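Local atomic coordinates of MHC class I antigen (Anolis carolinensis, PDB entry 7CPO), a protein that probably presents short peptides on the cell surface to T cells, held in a groove of its heavy chain that pairs with beta2-microglobulin. Residues L127-L132 / Y161-C166; R75-H80 / F97-G102; M7-T12 / R43-K48. All coordinates share one frame; numbering follows the deposited sequence.

Contact 1: residues L127-L132 / Y161-C166; sequences LDKDTL and YLEETC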
loop_
_atom_site.group_PDB
_atom_site.type_symbol
_atom_site.label_atom_id
_atom_site.label_comp_id
_atom_site.label_asym_id
_atom_site.label_seq_id
_atom_site.Cartn_x
_atom_site.Cartn_y
_atom_site.Cartn_z
ATOM N N LEU A 127 7.739 6.423 19.199
ATOM C CA LEU A 127 7.324 7.312 20.269
ATOM C C LEU A 127 6.100 6.719 20.939
ATOM O O LEU A 127 5.158 6.309 20.259
ATOM C CB LEU A 127 7.014 8.714 19.738
ATOM C CG LEU A 127 6.277 9.646 20.703
ATOM C CD1 LEU A 127 7.161 9.992 21.912
ATOM C CD2 LEU A 127 5.839 10.916 19.984
ATOM N N ASP A 128 6.132 6.642 22.264
ATOM C CA ASP A 128 4.934 6.354 23.049
ATOM C C ASP A 128 4.359 7.706 23.454
ATOM O O ASP A 128 4.891 8.400 24.332
ATOM C CB ASP A 128 5.236 5.470 24.253
ATOM C CG ASP A 128 3.971 5.072 25.026
ATOM O OD1 ASP A 128 2.871 5.572 24.687
ATOM O OD2 ASP A 128 4.076 4.257 25.979
ATOM N N LYS A 129 3.273 8.074 22.777
ATOM C CA LYS A 129 2.585 9.337 22.999
ATOM C C LYS A 129 2.063 9.464 24.433
ATOM O O LYS A 129 2.000 10.572 24.978
ATOM C CB LYS A 129 1.445 9.410 21.981
ATOM C CG LYS A 129 0.870 10.743 21.693
ATOM C CD LYS A 129 -0.053 10.626 20.494
ATOM C CE LYS A 129 -1.052 9.496 20.647
ATOM N NZ LYS A 129 -2.104 9.800 21.666
ATOM N N ASP A 130 1.690 8.344 25.054
ATOM C CA ASP A 130 0.985 8.349 26.330
ATOM C C ASP A 130 1.914 8.468 27.535
ATOM O O ASP A 130 1.472 8.930 28.596
ATOM C CB ASP A 130 0.128 7.078 26.457
ATOM C CG ASP A 130 -0.910 6.952 25.338
ATOM O OD1 ASP A 130 -1.273 7.980 24.703
ATOM O OD2 ASP A 130 -1.359 5.815 25.089
ATOM N N THR A 131 3.176 8.054 27.406
ATOM C CA THR A 131 4.172 8.252 28.451
ATOM C C THR A 131 5.190 9.313 28.089
ATOM O O THR A 131 6.021 9.660 28.934
ATOM C CB THR A 131 4.916 6.945 28.733
ATOM O OG1 THR A 131 5.549 6.508 27.526
ATOM C CG2 THR A 131 3.938 5.860 29.203
ATOM N N LEU A 132 5.142 9.824 26.855
ATOM C CA LEU A 132 6.141 10.733 26.296
ATOM C C LEU A 132 7.559 10.193 26.471
ATOM O O LEU A 132 8.479 10.912 26.867
ATOM C CB LEU A 132 6.012 12.126 26.897
ATOM C CG LEU A 132 4.942 13.004 26.252
ATOM C CD1 LEU A 132 4.984 14.387 26.842
ATOM C CD2 LEU A 132 5.093 13.056 24.737
ATOM N N TYR A 161 1.407 17.358 17.504
ATOM C CA TYR A 161 1.198 17.075 16.091
ATOM C C TYR A 161 0.284 15.868 15.908
ATOM O O TYR A 161 -0.656 15.905 15.112
ATOM C CB TYR A 161 2.530 16.847 15.378
ATOM C CG TYR A 161 2.335 16.408 13.952
ATOM C CD1 TYR A 161 2.231 17.346 12.925
ATOM C CD2 TYR A 161 2.203 15.055 13.628
ATOM C CE1 TYR A 161 2.018 16.947 11.621
ATOM C CE2 TYR A 161 1.979 14.645 12.318
ATOM C CZ TYR A 161 1.897 15.595 11.325
ATOM O OH TYR A 161 1.693 15.190 10.032
ATOM N N LEU A 162 0.544 14.788 16.641
ATOM C CA LEU A 162 -0.239 13.577 16.443
ATOM C C LEU A 162 -1.665 13.748 16.939
ATOM O O LEU A 162 -2.608 13.248 16.315
ATOM C CB LEU A 162 0.431 12.402 17.144
ATOM C CG LEU A 162 1.786 11.987 16.574
ATOM C CD1 LEU A 162 2.446 10.919 17.452
ATOM C CD2 LEU A 162 1.611 11.496 15.151
ATOM N N GLU A 163 -1.851 14.461 18.045
ATOM C CA GLU A 163 -3.163 14.535 18.665
ATOM C C GLU A 163 -4.005 15.680 18.131
ATOM O O GLU A 163 -5.241 15.608 18.185
ATOM C CB GLU A 163 -3.015 14.662 20.185
ATOM C CG GLU A 163 -2.296 13.471 20.785
ATOM C CD GLU A 163 -2.358 13.426 22.300
ATOM O OE1 GLU A 163 -2.705 14.460 22.912
ATOM O OE2 GLU A 163 -2.053 12.353 22.875
ATOM N N GLU A 164 -3.376 16.720 17.593
ATOM C CA GLU A 164 -4.160 17.875 17.198
ATOM C C GLU A 164 -3.901 18.283 15.756
ATOM O O GLU A 164 -4.834 18.286 14.951
ATOM C CB GLU A 164 -3.894 19.013 18.179
ATOM C CG GLU A 164 -4.425 18.645 19.573
ATOM C CD GLU A 164 -3.656 19.285 20.707
ATOM O OE1 GLU A 164 -3.010 20.344 20.487
ATOM O OE2 GLU A 164 -3.692 18.707 21.819
ATOM N N THR A 165 -2.649 18.602 15.413
ATOM C CA THR A 165 -2.353 19.128 14.087
ATOM C C THR A 165 -2.754 18.138 13.003
ATOM O O THR A 165 -3.460 18.499 12.049
ATOM C CB THR A 165 -0.865 19.486 13.980
ATOM O OG1 THR A 165 -0.525 20.451 14.977
ATOM C CG2 THR A 165 -0.550 20.069 12.623
ATOM N N CYS A 166 -2.326 16.874 13.160
ATOM C CA CYS A 166 -2.637 15.800 12.219
ATOM C C CYS A 166 -4.149 15.589 12.073
ATOM O O CYS A 166 -4.649 15.382 10.960
ATOM C CB CYS A 166 -1.967 14.504 12.686
ATOM S SG CYS A 166 -2.241 13.025 11.630
#

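Contact 2: residues R75-H80 / F97-G102; sequences RSFRDH and FQWMYG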
loop_
_atom_site.group_PDB
_atom_site.type_symbol
_atom_site.label_atom_id
_atom_site.label_comp_id
_atom_site.label_asym_id
_atom_site.label_seq_id
_atom_site.Cartn_x
_atom_site.Cartn_y
_atom_site.Cartn_z
ATOM N N ARG A 75 17.367 15.072 3.957
ATOM C CA ARG A 75 18.741 15.270 4.419
ATOM C C ARG A 75 18.965 14.623 5.780
ATOM O O ARG A 75 20.015 14.016 6.020
ATOM C CB ARG A 75 19.086 16.764 4.458
ATOM C CG ARG A 75 19.646 17.280 3.135
ATOM C CD ARG A 75 20.113 18.738 3.203
ATOM N NE ARG A 75 19.002 19.562 3.637
ATOM C CZ ARG A 75 18.137 20.152 2.826
ATOM N NH1 ARG A 75 18.281 20.053 1.513
ATOM N NH2 ARG A 75 17.132 20.853 3.338
ATOM N N SER A 76 17.987 14.734 6.685
ATOM C CA SER A 76 18.106 14.095 8.000
ATOM C C SER A 76 18.244 12.585 7.863
ATOM O O SER A 76 18.996 11.949 8.610
ATOM C CB SER A 76 16.881 14.401 8.859
ATOM O OG SER A 76 16.859 15.739 9.330
ATOM N N PHE A 77 17.516 11.985 6.918
ATOM C CA PHE A 77 17.557 10.532 6.788
ATOM C C PHE A 77 18.916 10.070 6.274
ATOM O O PHE A 77 19.430 9.040 6.725
ATOM C CB PHE A 77 16.406 10.044 5.895
ATOM C CG PHE A 77 15.100 9.869 6.641
ATOM C CD1 PHE A 77 14.733 10.752 7.641
ATOM C CD2 PHE A 77 14.265 8.809 6.367
ATOM C CE1 PHE A 77 13.557 10.592 8.343
ATOM C CE2 PHE A 77 13.082 8.640 7.073
ATOM C CZ PHE A 77 12.737 9.545 8.065
ATOM N N ARG A 78 19.539 10.835 5.372
ATOM C CA ARG A 78 20.910 10.515 4.973
ATOM C C ARG A 78 21.829 10.489 6.181
ATOM O O ARG A 78 22.627 9.557 6.354
ATOM C CB ARG A 78 21.422 11.514 3.934
ATOM C CG ARG A 78 20.574 11.566 2.678
ATOM C CD ARG A 78 21.395 12.032 1.483
ATOM N NE ARG A 78 21.331 13.480 1.317
ATOM C CZ ARG A 78 20.420 14.088 0.564
ATOM N NH1 ARG A 78 19.500 13.364 -0.067
ATOM N NH2 ARG A 78 20.411 15.414 0.454
ATOM N N ASP A 79 21.721 11.505 7.039
ATOM C CA ASP A 79 22.459 11.497 8.296
ATOM C C ASP A 79 22.096 10.286 9.151
ATOM O O ASP A 79 22.974 9.673 9.767
ATOM C CB ASP A 79 22.183 12.779 9.071
ATOM C CG ASP A 79 23.006 13.936 8.595
ATOM O OD1 ASP A 79 23.473 13.905 7.432
ATOM O OD2 ASP A 79 23.175 14.893 9.385
ATOM N N HIS A 80 20.805 9.938 9.231
ATOM C CA HIS A 80 20.418 8.829 10.099
ATOM C C HIS A 80 21.062 7.540 9.619
ATOM O O HIS A 80 21.667 6.804 10.408
ATOM C CB HIS A 80 18.890 8.670 10.165
ATOM C CG HIS A 80 18.189 9.772 10.898
ATOM N ND1 HIS A 80 18.858 10.724 11.636
ATOM C CD2 HIS A 80 16.876 10.090 10.979
ATOM C CE1 HIS A 80 17.989 11.569 12.158
ATOM N NE2 HIS A 80 16.778 11.207 11.774
ATOM N N PHE A 97 16.160 2.925 5.844
ATOM C CA PHE A 97 15.536 3.621 6.960
ATOM C C PHE A 97 14.117 4.021 6.574
ATOM O O PHE A 97 13.904 4.603 5.509
ATOM C CB PHE A 97 16.341 4.844 7.358
ATOM C CG PHE A 97 16.010 5.349 8.716
ATOM C CD1 PHE A 97 16.469 4.685 9.842
ATOM C CD2 PHE A 97 15.220 6.478 8.875
ATOM C CE1 PHE A 97 16.154 5.152 11.121
ATOM C CE2 PHE A 97 14.906 6.945 10.138
ATOM C CZ PHE A 97 15.377 6.285 11.264
ATOM N N GLN A 98 13.149 3.698 7.431
ATOM C CA GLN A 98 11.739 3.947 7.161
ATOM C C GLN A 98 11.107 4.670 8.343
ATOM O O GLN A 98 11.476 4.454 9.498
ATOM C CB GLN A 98 10.954 2.660 6.914
ATOM C CG GLN A 98 11.134 1.977 5.565
ATOM C CD GLN A 98 10.649 0.523 5.625
ATOM O OE1 GLN A 98 11.334 -0.341 6.176
ATOM N NE2 GLN A 98 9.454 0.257 5.075
ATOM N N TRP A 99 10.139 5.524 8.034
ATOM C CA TRP A 99 9.444 6.339 9.016
ATOM C C TRP A 99 7.973 6.316 8.650
ATOM O O TRP A 99 7.627 6.631 7.509
ATOM C CB TRP A 99 9.991 7.767 8.995
ATOM C CG TRP A 99 9.371 8.810 9.913
ATOM C CD1 TRP A 99 8.807 8.624 11.147
ATOM C CD2 TRP A 99 9.325 10.225 9.662
ATOM N NE1 TRP A 99 8.399 9.841 11.674
ATOM C CE2 TRP A 99 8.704 10.832 10.777
ATOM C CE3 TRP A 99 9.737 11.031 8.594
ATOM C CZ2 TRP A 99 8.485 12.209 10.848
ATOM C CZ3 TRP A 99 9.520 12.410 8.669
ATOM C CH2 TRP A 99 8.901 12.978 9.787
ATOM N N MET A 100 7.116 5.910 9.583
ATOM C CA MET A 100 5.680 6.040 9.362
ATOM C C MET A 100 5.060 6.790 10.529
ATOM O O MET A 100 5.422 6.582 11.689
ATOM C CB MET A 100 4.973 4.668 9.137
ATOM C CG MET A 100 5.218 3.613 10.187
ATOM S SD MET A 100 4.552 1.978 9.732
ATOM C CE MET A 100 2.784 2.291 9.770
ATOM N N TYR A 101 4.142 7.686 10.208
ATOM C CA TYR A 101 3.453 8.428 11.242
ATOM C C TYR A 101 2.109 8.870 10.710
ATOM O O TYR A 101 1.918 9.019 9.499
ATOM C CB TYR A 101 4.262 9.637 11.719
ATOM C CG TYR A 101 4.544 10.707 10.692
ATOM C CD1 TYR A 101 3.777 11.866 10.634
ATOM C CD2 TYR A 101 5.607 10.583 9.816
ATOM C CE1 TYR A 101 4.052 12.864 9.722
ATOM C CE2 TYR A 101 5.892 11.566 8.909
ATOM C CZ TYR A 101 5.110 12.714 8.863
ATOM O OH TYR A 101 5.400 13.704 7.936
ATOM N N GLY A 102 1.188 9.088 11.635
ATOM C CA GLY A 102 -0.107 9.613 11.274
ATOM C C GLY A 102 -1.064 9.482 12.437
ATOM O O GLY A 102 -0.679 9.099 13.540
#

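Contact 3: residues M7-T12 / R43-K48; sequences MRYFVT and RRYLPK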
loop_
_atom_site.group_PDB
_atom_site.type_symbol
_atom_site.label_atom_id
_atom_site.label_comp_id
_atom_site.label_asym_id
_atom_site.label_seq_id
_atom_site.Cartn_x
_atom_site.Cartn_y
_atom_site.Cartn_z
ATOM N N MET A 7 -4.939 9.746 8.415
ATOM C CA MET A 7 -3.931 10.364 7.564
ATOM C C MET A 7 -2.586 9.729 7.891
ATOM O O MET A 7 -2.214 9.631 9.065
ATOM C CB MET A 7 -3.861 11.873 7.775
ATOM C CG MET A 7 -2.839 12.520 6.863
ATOM S SD MET A 7 -2.597 14.250 7.219
ATOM C CE MET A 7 -1.502 14.199 8.625
ATOM N N ARG A 8 -1.858 9.313 6.861
ATOM C CA ARG A 8 -0.715 8.428 7.034
ATOM C C ARG A 8 0.403 8.868 6.095
ATOM O O ARG A 8 0.166 8.995 4.888
ATOM C CB ARG A 8 -1.132 6.972 6.735
ATOM C CG ARG A 8 -1.866 6.221 7.890
ATOM C CD ARG A 8 -2.973 5.228 7.460
ATOM N NE ARG A 8 -2.601 4.409 6.308
ATOM C CZ ARG A 8 -3.249 4.428 5.139
ATOM N NH1 ARG A 8 -4.305 5.222 4.978
ATOM N NH2 ARG A 8 -2.844 3.671 4.117
ATOM N N TYR A 9 1.613 9.084 6.633
ATOM C CA TYR A 9 2.808 9.352 5.833
ATOM C C TYR A 9 3.792 8.182 5.881
ATOM O O TYR A 9 4.002 7.567 6.932
ATOM C CB TYR A 9 3.517 10.629 6.300
ATOM C CG TYR A 9 2.769 11.866 5.886
ATOM C CD1 TYR A 9 2.831 12.325 4.573
ATOM C CD2 TYR A 9 1.982 12.564 6.792
ATOM C CE1 TYR A 9 2.128 13.460 4.174
ATOM C CE2 TYR A 9 1.269 13.696 6.409
ATOM C CZ TYR A 9 1.349 14.136 5.093
ATOM O OH TYR A 9 0.662 15.261 4.691
ATOM N N PHE A 10 4.419 7.891 4.743
ATOM C CA PHE A 10 5.350 6.776 4.633
ATOM C C PHE A 10 6.612 7.261 3.939
ATOM O O PHE A 10 6.573 7.646 2.762
ATOM C CB PHE A 10 4.742 5.612 3.841
ATOM C CG PHE A 10 3.479 5.067 4.418
ATOM C CD1 PHE A 10 3.514 3.965 5.271
ATOM C CD2 PHE A 10 2.247 5.625 4.072
ATOM C CE1 PHE A 10 2.326 3.422 5.791
ATOM C CE2 PHE A 10 1.067 5.102 4.586
ATOM C CZ PHE A 10 1.101 3.981 5.448
ATOM N N VAL A 11 7.733 7.198 4.649
ATOM C CA VAL A 11 8.994 7.747 4.188
ATOM C C VAL A 11 10.028 6.633 4.163
ATOM O O VAL A 11 10.172 5.900 5.148
ATOM C CB VAL A 11 9.443 8.902 5.097
ATOM C CG1 VAL A 11 10.569 9.639 4.472
ATOM C CG2 VAL A 11 8.265 9.829 5.348
ATOM N N THR A 12 10.774 6.533 3.057
ATOM C CA THR A 12 11.712 5.437 2.821
ATOM C C THR A 12 13.026 5.986 2.300
ATOM O O THR A 12 13.050 6.723 1.307
ATOM C CB THR A 12 11.179 4.415 1.799
ATOM O OG1 THR A 12 10.017 3.770 2.308
ATOM C CG2 THR A 12 12.220 3.376 1.516
ATOM N N ARG A 43 12.128 16.961 -5.902
ATOM C CA ARG A 43 12.432 17.834 -4.759
ATOM C C ARG A 43 11.254 18.738 -4.418
ATOM O O ARG A 43 11.430 19.737 -3.741
ATOM C CB ARG A 43 13.673 18.699 -5.027
ATOM C CG ARG A 43 15.028 18.009 -4.908
ATOM C CD ARG A 43 15.866 18.361 -6.154
ATOM N NE ARG A 43 17.285 18.011 -6.038
ATOM C CZ ARG A 43 18.294 18.887 -6.020
ATOM N NH1 ARG A 43 18.075 20.200 -6.152
ATOM N NH2 ARG A 43 19.540 18.443 -5.909
ATOM N N ARG A 44 10.068 18.369 -4.918
ATOM C CA ARG A 44 8.812 19.069 -4.679
ATOM C C ARG A 44 7.851 18.094 -4.038
ATOM O O ARG A 44 7.766 16.949 -4.470
ATOM C CB ARG A 44 8.238 19.645 -5.956
ATOM C CG ARG A 44 9.186 20.545 -6.711
ATOM C CD ARG A 44 9.377 21.860 -5.991
ATOM N NE ARG A 44 8.092 22.483 -5.687
ATOM C CZ ARG A 44 7.939 23.549 -4.902
ATOM N NH1 ARG A 44 8.998 24.140 -4.340
ATOM N NH2 ARG A 44 6.720 24.016 -4.670
ATOM N N TYR A 45 7.194 18.527 -2.972
ATOM C CA TYR A 45 6.006 17.854 -2.481
ATOM C C TYR A 45 4.860 18.163 -3.449
ATOM O O TYR A 45 4.528 19.333 -3.667
ATOM C CB TYR A 45 5.767 18.358 -1.064
ATOM C CG TYR A 45 4.600 17.881 -0.236
ATOM C CD1 TYR A 45 4.728 16.795 0.643
ATOM C CD2 TYR A 45 3.403 18.604 -0.214
ATOM C CE1 TYR A 45 3.655 16.403 1.487
ATOM C CE2 TYR A 45 2.328 18.229 0.628
ATOM C CZ TYR A 45 2.459 17.138 1.479
ATOM O OH TYR A 45 1.372 16.797 2.297
ATOM N N LEU A 46 4.288 17.132 -4.065
ATOM C CA LEU A 46 3.371 17.352 -5.176
ATOM C C LEU A 46 1.963 16.832 -4.889
ATOM O O LEU A 46 1.782 15.865 -4.146
ATOM C CB LEU A 46 3.886 16.684 -6.458
ATOM C CG LEU A 46 5.154 17.289 -7.044
ATOM C CD1 LEU A 46 5.562 16.558 -8.315
ATOM C CD2 LEU A 46 4.940 18.777 -7.289
ATOM N N PRO A 47 0.946 17.460 -5.477
ATOM C CA PRO A 47 -0.408 16.926 -5.357
ATOM C C PRO A 47 -0.575 15.699 -6.234
ATOM O O PRO A 47 -0.031 15.624 -7.337
ATOM C CB PRO A 47 -1.292 18.078 -5.849
ATOM C CG PRO A 47 -0.424 18.848 -6.741
ATOM C CD PRO A 47 0.963 18.774 -6.136
ATOM N N LYS A 48 -1.342 14.739 -5.734
ATOM C CA LYS A 48 -1.612 13.507 -6.454
ATOM C C LYS A 48 -3.080 13.327 -6.789
ATOM O O LYS A 48 -3.432 12.329 -7.420
ATOM C CB LYS A 48 -1.133 12.300 -5.631
ATOM C CG LYS A 48 0.367 12.302 -5.397
ATOM C CD LYS A 48 1.140 12.148 -6.715
ATOM C CE LYS A 48 1.108 10.693 -7.195
ATOM N NZ LYS A 48 1.810 10.545 -8.492
#

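Contact 1: residues L127-L132 / Y161-C166
In the peptide-binding platform of this MHC class I fold, Lys-129 and Leu-127 meet Leu-162 and Glu-163, joining the end of strand 122-128 and the turn after it to helix 152-176 above the sheet. The main polar link is a salt bridge from Lys-129 NZ to Glu-163 OE2 at 2.8 Å. The ammonium group comes in on the anti side of OE2, 18° out of the carboxylate plane. The lysine first runs straight out from the turn. It then bends at chi3 (51°) and chi4 (72°), which brings NZ round to the acid. Its CD lies against the helix on the way, 3.6 Å from Glu-163 CG and 3.8 Å from Leu-162 CB. The other carboxylate oxygen, Glu-163 OE1, is bridged by Lys-159 one helical turn earlier. The acid thus sits between two lysines, which would probably favour its charged form. Asp-130 OD1 is a long ion-pair partner of Lys-129 NZ at 3.6 Å and completes the network. The turn that carries the lysine is an Asx turn, with Asp-128 OD1 accepting from the backbone N of Asp-130. Helix 152-176 widens into a pi-type turn at 161-165, where Cys-166 N bonds to Tyr-161 O; Cys-166 also forms a disulfide with Cys-103. Beside the salt bridge, the two leucines make an apolar contact: Leu-127 CD2 lies 4.2 Å from Leu-162 CD1.

Contact 2: residues R75-H80 / F97-G102
Phe-77 of helix 62-87 holds CG beside its backbone N (chi1 -84°), which lays its ring in toward the strand; Phe-97 CG lies anti to its N (chi1 -162°), which stands that ring up from the sheet floor to meet it. They form a T-shaped pair with planes at 86°. Phe-97 gives the edge: its CD2 stands over one face of Phe-77, offset toward the rim, 3.5 Å from Phe-77 CE2. His-80 CB sits over the centre of the Phe-97 ring, 4.3 Å from the centroid, as a CH-pi contact. The imidazole makes an offset edge-to-face pair with the same ring, with His-80 CD2 at 3.8 Å from Phe-97 CE2. Trp-99 CB lies at the edge of the Phe-77 ring, in its plane. The indole meets Phe-77 obliquely, with Trp-99 CE3 3.4 Å from Phe-77 CZ. Each of Phe-77, His-80 and Phe-97 also packs on an apolar side chain of the bound peptide. No hydrogen bond crosses between these two segments. The helix is therefore held to this strand by aromatic packing, and this part of the groove offers the peptide a largely apolar, aromatic surface.

Contact 3: residues M7-T12 / R43-K48
Tyr-9 meets Tyr-45 through their phenol oxygens, across the sheet floor of the peptide groove. Along segment 7-12 of strand 5-14, Met-7 comes first and packs on Tyr-161 of helix 152-176. Tyr-9 then sends its ring to the groove side, with CG beside the backbone N (chi1 -74°). Tyr-45 reaches back from strand 44-47, at the edge of the sheet, with CG anti to its own N (chi1 179°). The backbones stay far apart, with the two CA atoms 12.3 Å from each other. The gap is spanned by the two side chains, which cross at about a right angle and meet at their hydroxyls. Each OH comes to the other ring at its edge, near the plane. Tyr-9 OH and Tyr-45 OH form a hydrogen bond of 2.9 Å, and either may be the donor. Farther on, Phe-10 and Thr-12 pack on Phe-56 of beta2-microglobulin. Tyr-9 OH also bonds to the peptide backbone, and Tyr-45 OH to Tyr-62 OH. This is consistent with the tyrosine-lined pocket that holds the peptide's N-terminal end in class I molecules. The buried hydroxyls thus form a chain from helix 62-87 to the peptide, in which each tyrosine oxygen of the contact has two polar partners.

All three contacts belong to the alpha 1/alpha 2 platform and reach the same eight-stranded sheet. Contacts 2 and 3 include neighbouring strands of it, 96-105 and 5-14, and their centres are about 13 Å apart. Tyr-101 O and Tyr-9 N are 2.9 Å apart, a probable hydrogen bond, and Phe-77 also packs on Val-11. Contact 1 lies farther off, its centre about 18 Å from that of contact 2 and about 20 Å from that of contact 3. Its helix still touches both: Tyr-161 OH is 3.3 Å from Tyr-101 CE1, and Cys-166 SG is 3.3 Å from Met-7 CE. Tyr-161, Tyr-101 and Tyr-9 all bond through OH to the peptide backbone, so segments of all three contacts meet at the ligand.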